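Local coordinates for haloacid dehalogenase domain protein hydrolase (Planctomyces limnophilus, PDB 4OVY), which probably works as a hydrolase, perhaps a phosphatase, of the haloacid dehalogenase superfamily and holds a calcium ion in the crystal, at residues L57-D62 / A105-M110; P72-R75 / P79-A82; A126-P129 / P134-E137; E193-D196 / L201-L204. All blocks are in the same frame, centred on the assembly; numbering follows the deposited sequence.

Contact 1 (L57-D62 / A105-M110); sequences LAFALD and ATHAGM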
loop_
_atom_site.group_PDB
_atom_site.type_symbol
_atom_site.label_atom_id
_atom_site.label_comp_id
_atom_site.label_asym_id
_atom_site.label_seq_id
_atom_site.Cartn_x
_atom_site.Cartn_y
_atom_site.Cartn_z
ATOM N N LEU A 57 -3.580 -3.784 -22.691
ATOM C CA LEU A 57 -3.558 -3.121 -24.002
ATOM C C LEU A 57 -4.724 -3.609 -24.868
ATOM O O LEU A 57 -5.378 -2.799 -25.545
ATOM C CB LEU A 57 -2.203 -3.299 -24.698
ATOM C CG LEU A 57 -2.001 -2.513 -26.001
ATOM C CD1 LEU A 57 -2.281 -1.026 -25.817
ATOM C CD2 LEU A 57 -0.592 -2.739 -26.532
ATOM N N ALA A 58 -5.009 -4.915 -24.825
ATOM C CA ALA A 58 -6.193 -5.466 -25.497
ATOM C C ALA A 58 -7.472 -4.777 -24.995
ATOM O O ALA A 58 -8.337 -4.407 -25.785
ATOM C CB ALA A 58 -6.286 -6.978 -25.297
ATOM N N PHE A 59 -7.581 -4.617 -23.678
ATOM C CA PHE A 59 -8.706 -3.906 -23.056
ATOM C C PHE A 59 -8.794 -2.471 -23.575
ATOM O O PHE A 59 -9.856 -2.032 -24.023
ATOM C CB PHE A 59 -8.551 -3.949 -21.525
ATOM C CG PHE A 59 -9.414 -2.977 -20.772
ATOM C CD1 PHE A 59 -10.751 -3.262 -20.515
ATOM C CD2 PHE A 59 -8.875 -1.804 -20.257
ATOM C CE1 PHE A 59 -11.542 -2.384 -19.791
ATOM C CE2 PHE A 59 -9.661 -0.918 -19.538
ATOM C CZ PHE A 59 -10.996 -1.203 -19.305
ATOM N N ALA A 60 -7.670 -1.759 -23.541
ATOM C CA ALA A 60 -7.624 -0.364 -23.999
ATOM C C ALA A 60 -8.047 -0.241 -25.466
ATOM O O ALA A 60 -8.766 0.691 -25.834
ATOM C CB ALA A 60 -6.233 0.217 -23.790
ATOM N N LEU A 61 -7.611 -1.189 -26.291
ATOM C CA LEU A 61 -8.018 -1.254 -27.697
ATOM C C LEU A 61 -9.536 -1.346 -27.861
ATOM O O LEU A 61 -10.131 -0.611 -28.665
ATOM C CB LEU A 61 -7.335 -2.438 -28.408
ATOM C CG LEU A 61 -6.019 -2.130 -29.136
ATOM C CD1 LEU A 61 -5.023 -1.357 -28.280
ATOM C CD2 LEU A 61 -5.386 -3.405 -29.681
ATOM N N ASP A 62 -10.164 -2.244 -27.108
ATOM C CA ASP A 62 -11.623 -2.401 -27.184
ATOM C C ASP A 62 -12.337 -1.147 -26.692
ATOM O O ASP A 62 -13.334 -0.708 -27.289
ATOM C CB ASP A 62 -12.093 -3.628 -26.397
ATOM C CG ASP A 62 -11.792 -4.936 -27.112
ATOM O OD1 ASP A 62 -11.412 -4.899 -28.305
ATOM O OD2 ASP A 62 -11.943 -6.008 -26.478
ATOM N N ALA A 105 -6.657 8.673 -20.129
ATOM C CA ALA A 105 -7.345 9.613 -21.016
ATOM C C ALA A 105 -8.758 9.162 -21.397
ATOM O O ALA A 105 -9.574 9.985 -21.796
ATOM C CB ALA A 105 -6.521 9.857 -22.275
ATOM N N THR A 106 -9.035 7.864 -21.274
ATOM C CA THR A 106 -10.293 7.288 -21.736
ATOM C C THR A 106 -11.267 6.949 -20.613
ATOM O O THR A 106 -12.395 6.550 -20.890
ATOM C CB THR A 106 -10.048 6.025 -22.592
ATOM O OG1 THR A 106 -9.179 5.114 -21.902
ATOM C CG2 THR A 106 -9.413 6.411 -23.924
ATOM N N HIS A 107 -10.844 7.102 -19.357
ATOM C CA HIS A 107 -11.705 6.792 -18.210
ATOM C C HIS A 107 -11.697 7.838 -17.098
ATOM O O HIS A 107 -12.051 7.534 -15.960
ATOM C CB HIS A 107 -11.309 5.435 -17.645
ATOM C CG HIS A 107 -11.492 4.321 -18.619
ATOM N ND1 HIS A 107 -10.557 4.021 -19.583
ATOM C CD2 HIS A 107 -12.522 3.468 -18.812
ATOM C CE1 HIS A 107 -10.993 3.013 -20.318
ATOM N NE2 HIS A 107 -12.182 2.658 -19.866
ATOM N N ALA A 108 -11.307 9.067 -17.416
ATOM C CA ALA A 108 -11.301 10.147 -16.434
ATOM C C ALA A 108 -12.726 10.609 -16.167
ATOM O O ALA A 108 -13.561 10.574 -17.059
ATOM C CB ALA A 108 -10.457 11.316 -16.926
ATOM N N GLY A 109 -12.997 11.028 -14.936
ATOM C CA GLY A 109 -14.303 11.575 -14.567
ATOM C C GLY A 109 -15.304 10.565 -14.031
ATOM O O GLY A 109 -16.363 10.950 -13.524
HETATM N N MSE A 110 -14.993 9.279 -14.152
HETATM C CA MSE A 110 -15.852 8.228 -13.603
HETATM C C MSE A 110 -15.306 7.796 -12.269
HETATM O O MSE A 110 -14.147 8.071 -11.941
HETATM C CB MSE A 110 -15.976 7.060 -14.588
HETATM C CG MSE A 110 -14.743 6.173 -14.676
HETATM SE SE MSE A 110 -15.080 4.612 -15.838
HETATM C CE MSE A 110 -15.534 5.602 -17.486
#
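Phe59 and His107 make a buried but sparse ring-to-ring contact in the helical insert that follows strand 38-41 of the haloacid dehalogenase fold, a position consistent with a C1-type cap. One residue comes from the first half of helix 55-67, the other from the loop that leaves helix 95-106. The two side chains reach for each other from opposite directions. Their planes are nearly parallel, at 19°, but slid well apart, with centroids separated by 5.8 Å, so this is not a full stack. The closest approach joins Phe59 CZ and His107 NE2 at 4.1 Å. Phe59 leaves its helix with CG anti to the backbone N (chi1 165°), which swings the end of the ring toward the loop, while Trp122, Ile118 and Val119 of helix 112-125 pack on it as well.

Both nitrogens of the imidazole have partners: ND1 is hydrogen-bonded to Thr103 O and NE2 to Arg63 NE. With Phe115 set edge-to-face against it, the ring is unlikely to turn easily. Past His107 the chain makes a type II beta turn that ends at Met110, a selenomethionine here. Gly109 takes the third place in that turn with a positive phi of 92°, where a CB would be driven against the carbonyl O of Ala108.

Contact 2 (P72-R75 / P79-A82); sequences PEWR and PFRA. With EDO (1,2-ethanediol), chain E.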
loop_
_atom_site.group_PDB
_atom_site.type_symbol
_atom_site.label_atom_id
_atom_site.label_comp_id
_atom_site.label_asym_id
_atom_site.label_seq_id
_atom_site.Cartn_x
_atom_site.Cartn_y
_atom_site.Cartn_z
ATOM N N PRO A 72 -13.715 12.340 -33.598
ATOM C CA PRO A 72 -13.196 12.485 -34.954
ATOM C C PRO A 72 -11.685 12.780 -34.961
ATOM O O PRO A 72 -10.969 12.401 -35.898
ATOM C CB PRO A 72 -14.007 13.670 -35.511
ATOM C CG PRO A 72 -14.424 14.444 -34.313
ATOM C CD PRO A 72 -14.688 13.396 -33.264
ATOM N N GLU A 73 -11.206 13.425 -33.902
ATOM C CA GLU A 73 -9.787 13.768 -33.777
ATOM C C GLU A 73 -8.866 12.540 -33.644
ATOM O O GLU A 73 -7.673 12.616 -33.964
ATOM C CB GLU A 73 -9.575 14.756 -32.618
ATOM C CG GLU A 73 -9.526 14.169 -31.209
ATOM C CD GLU A 73 -10.876 13.789 -30.616
ATOM O OE1 GLU A 73 -11.910 13.790 -31.322
ATOM O OE2 GLU A 73 -10.890 13.473 -29.402
ATOM N N TRP A 74 -9.422 11.409 -33.211
ATOM C CA TRP A 74 -8.630 10.189 -33.043
ATOM C C TRP A 74 -8.160 9.560 -34.361
ATOM O O TRP A 74 -7.268 8.702 -34.358
ATOM C CB TRP A 74 -9.396 9.144 -32.228
ATOM C CG TRP A 74 -9.486 9.439 -30.775
ATOM C CD1 TRP A 74 -8.906 10.479 -30.097
ATOM C CD2 TRP A 74 -10.165 8.654 -29.798
ATOM N NE1 TRP A 74 -9.203 10.398 -28.762
ATOM C CE2 TRP A 74 -9.971 9.281 -28.549
ATOM C CE3 TRP A 74 -10.927 7.480 -29.859
ATOM C CZ2 TRP A 74 -10.521 8.783 -27.368
ATOM C CZ3 TRP A 74 -11.466 6.977 -28.678
ATOM C CH2 TRP A 74 -11.257 7.627 -27.452
ATOM N N ARG A 75 -8.744 9.979 -35.482
ATOM C CA ARG A 75 -8.248 9.541 -36.781
ATOM C C ARG A 75 -6.827 10.039 -37.039
ATOM O O ARG A 75 -6.131 9.473 -37.868
ATOM C CB ARG A 75 -9.177 9.985 -37.916
ATOM C CG ARG A 75 -10.542 9.328 -37.879
ATOM C CD ARG A 75 -11.242 9.414 -39.225
ATOM N NE ARG A 75 -12.529 8.717 -39.214
ATOM C CZ ARG A 75 -13.689 9.238 -38.811
ATOM N NH1 ARG A 75 -13.761 10.493 -38.373
ATOM N NH2 ARG A 75 -14.794 8.491 -38.849
ATOM N N PRO A 79 -1.939 8.038 -29.326
ATOM C CA PRO A 79 -1.840 6.707 -29.931
ATOM C C PRO A 79 -3.176 6.161 -30.450
ATOM O O PRO A 79 -3.241 5.016 -30.884
ATOM C CB PRO A 79 -1.358 5.847 -28.762
ATOM C CG PRO A 79 -1.999 6.477 -27.578
ATOM C CD PRO A 79 -2.079 7.953 -27.859
ATOM N N PHE A 80 -4.224 6.977 -30.418
ATOM C CA PHE A 80 -5.563 6.527 -30.799
ATOM C C PHE A 80 -5.620 6.101 -32.260
ATOM O O PHE A 80 -6.274 5.114 -32.588
ATOM C CB PHE A 80 -6.592 7.620 -30.515
ATOM C CG PHE A 80 -6.550 8.110 -29.097
ATOM C CD1 PHE A 80 -7.173 7.395 -28.086
ATOM C CD2 PHE A 80 -5.847 9.263 -28.767
ATOM C CE1 PHE A 80 -7.117 7.833 -26.775
ATOM C CE2 PHE A 80 -5.786 9.707 -27.456
ATOM C CZ PHE A 80 -6.427 8.993 -26.457
ATOM N N ARG A 81 -4.919 6.838 -33.119
ATOM C CA ARG A 81 -4.794 6.493 -34.539
ATOM C C ARG A 81 -4.265 5.064 -34.692
ATOM O O ARG A 81 -4.860 4.240 -35.402
ATOM C CB ARG A 81 -3.863 7.500 -35.233
ATOM C CG ARG A 81 -3.816 7.431 -36.758
ATOM C CD ARG A 81 -2.997 6.266 -37.301
ATOM N NE ARG A 81 -1.701 6.124 -36.637
ATOM C CZ ARG A 81 -0.901 5.061 -36.746
ATOM N NH1 ARG A 81 0.253 5.044 -36.092
ATOM N NH2 ARG A 81 -1.233 4.020 -37.504
ATOM N N ALA A 82 -3.156 4.769 -34.014
ATOM C CA ALA A 82 -2.570 3.424 -34.039
ATOM C C ALA A 82 -3.565 2.367 -33.566
ATOM O O ALA A 82 -3.649 1.281 -34.144
ATOM C CB ALA A 82 -1.313 3.374 -33.183
HETATM C C1 EDO E . -16.935 8.887 -35.845
HETATM O O1 EDO E . -17.144 9.037 -37.255
HETATM C C2 EDO E . -16.173 10.089 -35.304
HETATM O O2 EDO E . -16.927 11.284 -35.535
#
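Trp74 and Phe80 each carry CG anti to the carbonyl carbon (chi1 -74° and -54°), and these matching torsions send the two aromatic rings off their backbones to lie one on the other. The outcome is an offset stack with parallel planes: the five-membered ring of Trp74 and the ring of Phe80 have centroids 3.7 Å apart. Contact is tight, Trp74 CE2 lying 3.4 Å from Phe80 CD1. Phe80 CB adds a CH-pi contact over the same five-membered ring, 3.7 Å from its centroid, so both the root and the ring of Phe80 press on the indole.

With the indole of Trp74 cut back to an alanine here, Phe80 would probably lose its stacking partner and a gap would open next to Val64 and Leu67 of helix 55-67, on which the indole also rests.

Farther along, Arg81 passes the backbone of residues 72-75 with its aliphatic part, CG coming to 3.3 Å from Arg75 O. Its chain then bends away, and the guanidinium forms salt bridges with Glu78, Glu85 and Asp87. Arg75 sets off away from residues 79-82, and its NH2 donates a hydrogen bond of 2.9 Å to O1 of a 1,2-ethanediol, probably from the crystallisation liquor, met at the edge of the guanidinium.

Pro79, preceded by a cis peptide, is the N-cap of helix 80-84. The whole is a short 3-10 segment followed by a turn into helix 80-84, closed by an aromatic stack, within the helical insert of this haloacid dehalogenase fold and away from its calcium site.

Contact 3 (A126-P129 / P134-E137); sequences ARHP and PYTE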
loop_
_atom_site.group_PDB
_atom_site.type_symbol
_atom_site.label_atom_id
_atom_site.label_comp_id
_atom_site.label_asym_id
_atom_site.label_seq_id
_atom_site.Cartn_x
_atom_site.Cartn_y
_atom_site.Cartn_z
ATOM N N ALA A 126 -14.251 -10.877 -22.973
ATOM C CA ALA A 126 -13.159 -10.954 -23.933
ATOM C C ALA A 126 -12.492 -12.317 -23.860
ATOM O O ALA A 126 -12.576 -13.009 -22.845
ATOM C CB ALA A 126 -12.139 -9.858 -23.666
ATOM N N ARG A 127 -11.811 -12.696 -24.932
ATOM C CA ARG A 127 -11.082 -13.961 -24.941
ATOM C C ARG A 127 -9.775 -13.850 -25.692
ATOM O O ARG A 127 -9.626 -13.027 -26.599
ATOM C CB ARG A 127 -11.942 -15.069 -25.539
ATOM C CG ARG A 127 -12.021 -15.067 -27.051
ATOM C CD ARG A 127 -12.892 -16.211 -27.521
ATOM N NE ARG A 127 -12.939 -16.324 -28.972
ATOM C CZ ARG A 127 -13.537 -17.324 -29.621
ATOM N NH1 ARG A 127 -14.138 -18.306 -28.947
ATOM N NH2 ARG A 127 -13.540 -17.345 -30.951
ATOM N N HIS A 128 -8.830 -14.696 -25.313
ATOM C CA HIS A 128 -7.542 -14.711 -25.954
ATOM C C HIS A 128 -7.736 -15.190 -27.398
ATOM O O HIS A 128 -8.461 -16.169 -27.633
ATOM C CB HIS A 128 -6.581 -15.619 -25.185
ATOM C CG HIS A 128 -5.152 -15.405 -25.549
ATOM N ND1 HIS A 128 -4.614 -15.877 -26.722
ATOM C CD2 HIS A 128 -4.156 -14.744 -24.914
ATOM C CE1 HIS A 128 -3.341 -15.529 -26.794
ATOM N NE2 HIS A 128 -3.040 -14.834 -25.711
ATOM N N PRO A 129 -7.111 -14.496 -28.371
ATOM C CA PRO A 129 -7.308 -14.846 -29.790
ATOM C C PRO A 129 -6.746 -16.214 -30.188
ATOM O O PRO A 129 -7.212 -16.808 -31.150
ATOM C CB PRO A 129 -6.564 -13.732 -30.537
ATOM C CG PRO A 129 -5.576 -13.207 -29.560
ATOM C CD PRO A 129 -6.218 -13.334 -28.211
ATOM N N PRO A 134 -11.103 -17.067 -21.569
ATOM C CA PRO A 134 -10.900 -15.780 -20.913
ATOM C C PRO A 134 -9.430 -15.581 -20.558
ATOM O O PRO A 134 -8.726 -16.550 -20.271
ATOM C CB PRO A 134 -11.731 -15.897 -19.635
ATOM C CG PRO A 134 -12.743 -16.940 -19.925
ATOM C CD PRO A 134 -12.074 -17.907 -20.846
ATOM N N TYR A 135 -8.976 -14.338 -20.576
ATOM C CA TYR A 135 -7.577 -14.044 -20.278
ATOM C C TYR A 135 -7.182 -14.514 -18.873
ATOM O O TYR A 135 -6.037 -14.888 -18.645
ATOM C CB TYR A 135 -7.299 -12.545 -20.445
ATOM C CG TYR A 135 -7.295 -12.084 -21.882
ATOM C CD1 TYR A 135 -6.199 -12.332 -22.702
ATOM C CD2 TYR A 135 -8.374 -11.386 -22.421
ATOM C CE1 TYR A 135 -6.176 -11.905 -24.021
ATOM C CE2 TYR A 135 -8.361 -10.956 -23.742
ATOM C CZ TYR A 135 -7.259 -11.211 -24.535
ATOM O OH TYR A 135 -7.232 -10.791 -25.847
ATOM N N THR A 136 -8.141 -14.510 -17.950
ATOM C CA THR A 136 -7.917 -14.973 -16.581
ATOM C C THR A 136 -7.739 -16.495 -16.466
ATOM O O THR A 136 -7.358 -16.980 -15.406
ATOM C CB THR A 136 -9.071 -14.537 -15.656
ATOM O OG1 THR A 136 -10.317 -14.918 -16.247
ATOM C CG2 THR A 136 -9.067 -13.013 -15.454
ATOM N N GLU A 137 -8.033 -17.237 -17.534
ATOM C CA GLU A 137 -7.702 -18.662 -17.615
ATOM C C GLU A 137 -6.364 -18.911 -18.312
ATOM O O GLU A 137 -5.890 -20.057 -18.366
ATOM C CB GLU A 137 -8.817 -19.441 -18.310
ATOM C CG GLU A 137 -10.064 -19.592 -17.454
ATOM C CD GLU A 137 -11.183 -20.344 -18.155
ATOM O OE1 GLU A 137 -10.904 -21.169 -19.056
ATOM O OE2 GLU A 137 -12.355 -20.104 -17.800
HETATM O O HOH W 1 -10.994 -12.305 -20.723
HETATM O O HOH W 2 -9.411 -9.679 -26.743
#
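Tyr135 lays one face of its ring over the peptide between Arg127 and His128, with His128 N 3.9 Å above the plane of the Tyr135 ring and toward its rim. Ala126 comes in at the edge instead, its CB in the ring plane and 3.9 Å from Tyr135 CE2. The side chains of His128 and Tyr135 cross at about a right angle, and the rings, with planes at 61°, meet rim to rim, His128 CD2 lying 3.6 Å from Tyr135 CE1. His128 gets there with CG anti to its own N (chi1 -164°), and its nitrogens are held by Gln51 O and Lys130 N.

Two waters stitch the segments together. The first donates to Ala126 O at 2.7 Å and accepts from Tyr135 N at 2.9 Å, bridging the two backbones. The second lies in the plane of the phenol, 2.6 Å from Tyr135 OH, and makes a weak bond to Arg127 O. A leucine in place of Tyr135 would probably leave the second water without its hydroxyl partner and the Arg127-His128 peptide without its flat cover.

Both segments lie in the loop between helix 112-125 and helix 141-152. Tyr135 also meets Trp122 of the former and packs on Val55 and Ala58 of helix 55-67, while the side chain of His128 packs on Cys49 and Pro52 and lies about 8 Å from that of Glu50, a calcium-binding residue though without the ion in this chain.

Contact 4 (E193-D196 / L201-L204); sequences ELRD and LVRL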
loop_
_atom_site.group_PDB
_atom_site.type_symbol
_atom_site.label_atom_id
_atom_site.label_comp_id
_atom_site.label_asym_id
_atom_site.label_seq_id
_atom_site.Cartn_x
_atom_site.Cartn_y
_atom_site.Cartn_z
ATOM N N GLU A 193 -15.207 12.943 -3.510
ATOM C CA GLU A 193 -16.381 13.815 -3.480
ATOM C C GLU A 193 -17.626 13.011 -3.145
ATOM O O GLU A 193 -17.563 11.786 -3.022
ATOM C CB GLU A 193 -16.553 14.568 -4.804
ATOM C CG GLU A 193 -16.800 13.691 -6.012
ATOM C CD GLU A 193 -16.970 14.483 -7.301
ATOM O OE1 GLU A 193 -16.320 15.538 -7.472
ATOM O OE2 GLU A 193 -17.758 14.040 -8.158
ATOM N N LEU A 194 -18.743 13.710 -2.965
ATOM C CA LEU A 194 -20.043 13.061 -2.816
ATOM C C LEU A 194 -20.836 13.234 -4.103
ATOM O O LEU A 194 -20.901 14.333 -4.660
ATOM C CB LEU A 194 -20.828 13.646 -1.640
ATOM C CG LEU A 194 -20.570 12.988 -0.289
ATOM C CD1 LEU A 194 -19.100 13.069 0.078
ATOM C CD2 LEU A 194 -21.431 13.627 0.786
ATOM N N ARG A 195 -21.422 12.144 -4.576
ATOM C CA ARG A 195 -22.329 12.189 -5.717
ATOM C C ARG A 195 -23.667 11.635 -5.261
ATOM O O ARG A 195 -23.745 10.481 -4.831
ATOM C CB ARG A 195 -21.768 11.371 -6.874
ATOM C CG ARG A 195 -20.606 12.053 -7.584
ATOM C CD ARG A 195 -20.153 11.255 -8.794
ATOM N NE ARG A 195 -19.056 11.908 -9.503
ATOM C CZ ARG A 195 -18.545 11.491 -10.660
ATOM N NH1 ARG A 195 -19.022 10.404 -11.266
ATOM N NH2 ARG A 195 -17.548 12.168 -11.220
ATOM N N ASP A 196 -24.711 12.460 -5.330
ATOM C CA ASP A 196 -26.040 12.085 -4.826
ATOM C C ASP A 196 -25.969 11.691 -3.349
ATOM O O ASP A 196 -26.658 10.774 -2.913
ATOM C CB ASP A 196 -26.654 10.935 -5.658
ATOM C CG ASP A 196 -27.470 11.419 -6.834
ATOM O OD1 ASP A 196 -27.124 12.467 -7.419
ATOM O OD2 ASP A 196 -28.461 10.733 -7.197
ATOM N N LEU A 201 -14.740 7.920 -4.899
ATOM C CA LEU A 201 -13.457 8.361 -5.438
ATOM C C LEU A 201 -13.599 8.441 -6.946
ATOM O O LEU A 201 -14.063 7.487 -7.584
ATOM C CB LEU A 201 -12.322 7.402 -5.086
ATOM C CG LEU A 201 -11.710 7.465 -3.678
ATOM C CD1 LEU A 201 -11.336 8.887 -3.260
ATOM C CD2 LEU A 201 -12.626 6.836 -2.650
ATOM N N VAL A 202 -13.179 9.578 -7.500
ATOM C CA VAL A 202 -13.295 9.872 -8.922
ATOM C C VAL A 202 -11.909 9.866 -9.556
ATOM O O VAL A 202 -10.967 10.452 -9.017
ATOM C CB VAL A 202 -13.953 11.254 -9.133
ATOM C CG1 VAL A 202 -14.010 11.619 -10.611
ATOM C CG2 VAL A 202 -15.345 11.255 -8.530
ATOM N N ARG A 203 -11.801 9.214 -10.709
ATOM C CA ARG A 203 -10.553 9.154 -11.462
ATOM C C ARG A 203 -10.253 10.488 -12.158
ATOM O O ARG A 203 -11.118 11.071 -12.817
ATOM C CB ARG A 203 -10.626 8.047 -12.506
ATOM C CG ARG A 203 -10.805 6.644 -11.939
ATOM C CD ARG A 203 -11.106 5.654 -13.050
ATOM N NE ARG A 203 -10.128 5.772 -14.125
ATOM C CZ ARG A 203 -8.989 5.091 -14.215
ATOM N NH1 ARG A 203 -8.653 4.176 -13.307
ATOM N NH2 ARG A 203 -8.179 5.321 -15.247
ATOM N N LEU A 204 -9.022 10.959 -12.011
ATOM C CA LEU A 204 -8.566 12.184 -12.655
ATOM C C LEU A 204 -7.753 11.883 -13.914
ATOM O O LEU A 204 -7.252 10.771 -14.098
ATOM C CB LEU A 204 -7.726 12.999 -11.680
ATOM C CG LEU A 204 -8.400 13.369 -10.354
ATOM C CD1 LEU A 204 -7.439 14.183 -9.504
ATOM C CD2 LEU A 204 -9.695 14.135 -10.597
#
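Residues 193-195 and 201-204 run antiparallel as the two arms of a beta hairpin, strand 183-195 and strand 198-204, in the mixed sheet of the haloacid dehalogenase fold. Glu193 and Leu201 are the closest pair across the segments, with CA atoms 6.5 Å apart. The backbone hydrogen bonds of the hairpin use neighbouring residues: Glu193 pairs with Val200, and Val202 with Lys191.

Between the segments the side chains do the touching, and Val202 is the meeting point. Its CG2 lies 3.7 Å from Glu193 OE2 and also over one face of the Arg195 guanidinium, 3.6 Å from NH2; CG1 is just as close to that nitrogen. An apolar branch thus packs against an ion pair formed within the other strand. Glu193 sets CG between its N and its carbonyl carbon (chi1 63°) and then extends, bringing the carboxylate beside the straight chain of Arg195. The guanidinium is gripped from a second direction too, since NH2 is hydrogen-bonded to Gly109 O, which helps to fix its rotation.

The second subunit comes close as well: Leu194 packs on Glu243 and Leu201 on Tyr244 of that other copy. Within the ion pair, Arg195 NE donates to Glu193 OE2 at 2.8 Å, nearly straight at 170°, with the oxygen almost in the guanidinium plane.

Following the chain from the N terminus, contact 1 opens first, on helix 55-67, and does not close until residues 105-110. Nested inside that long loop is contact 2, which closes a short turn into helix 80-84; Thr106 packs on both Phe80 and Trp74, so the two touch. Contact 3 follows in series after helix 112-125, closing the loop that leads to helix 141-152, and reaches back to contact 1 where Ala58 CB meets Tyr135 OH. Contact 4 closes last, in the hairpin; Gly109 probably bonds to both Arg203 and Arg195, tying the helical insert to the sheet. No contacts cross, and contacts 2, 3 and 4 do not touch one another.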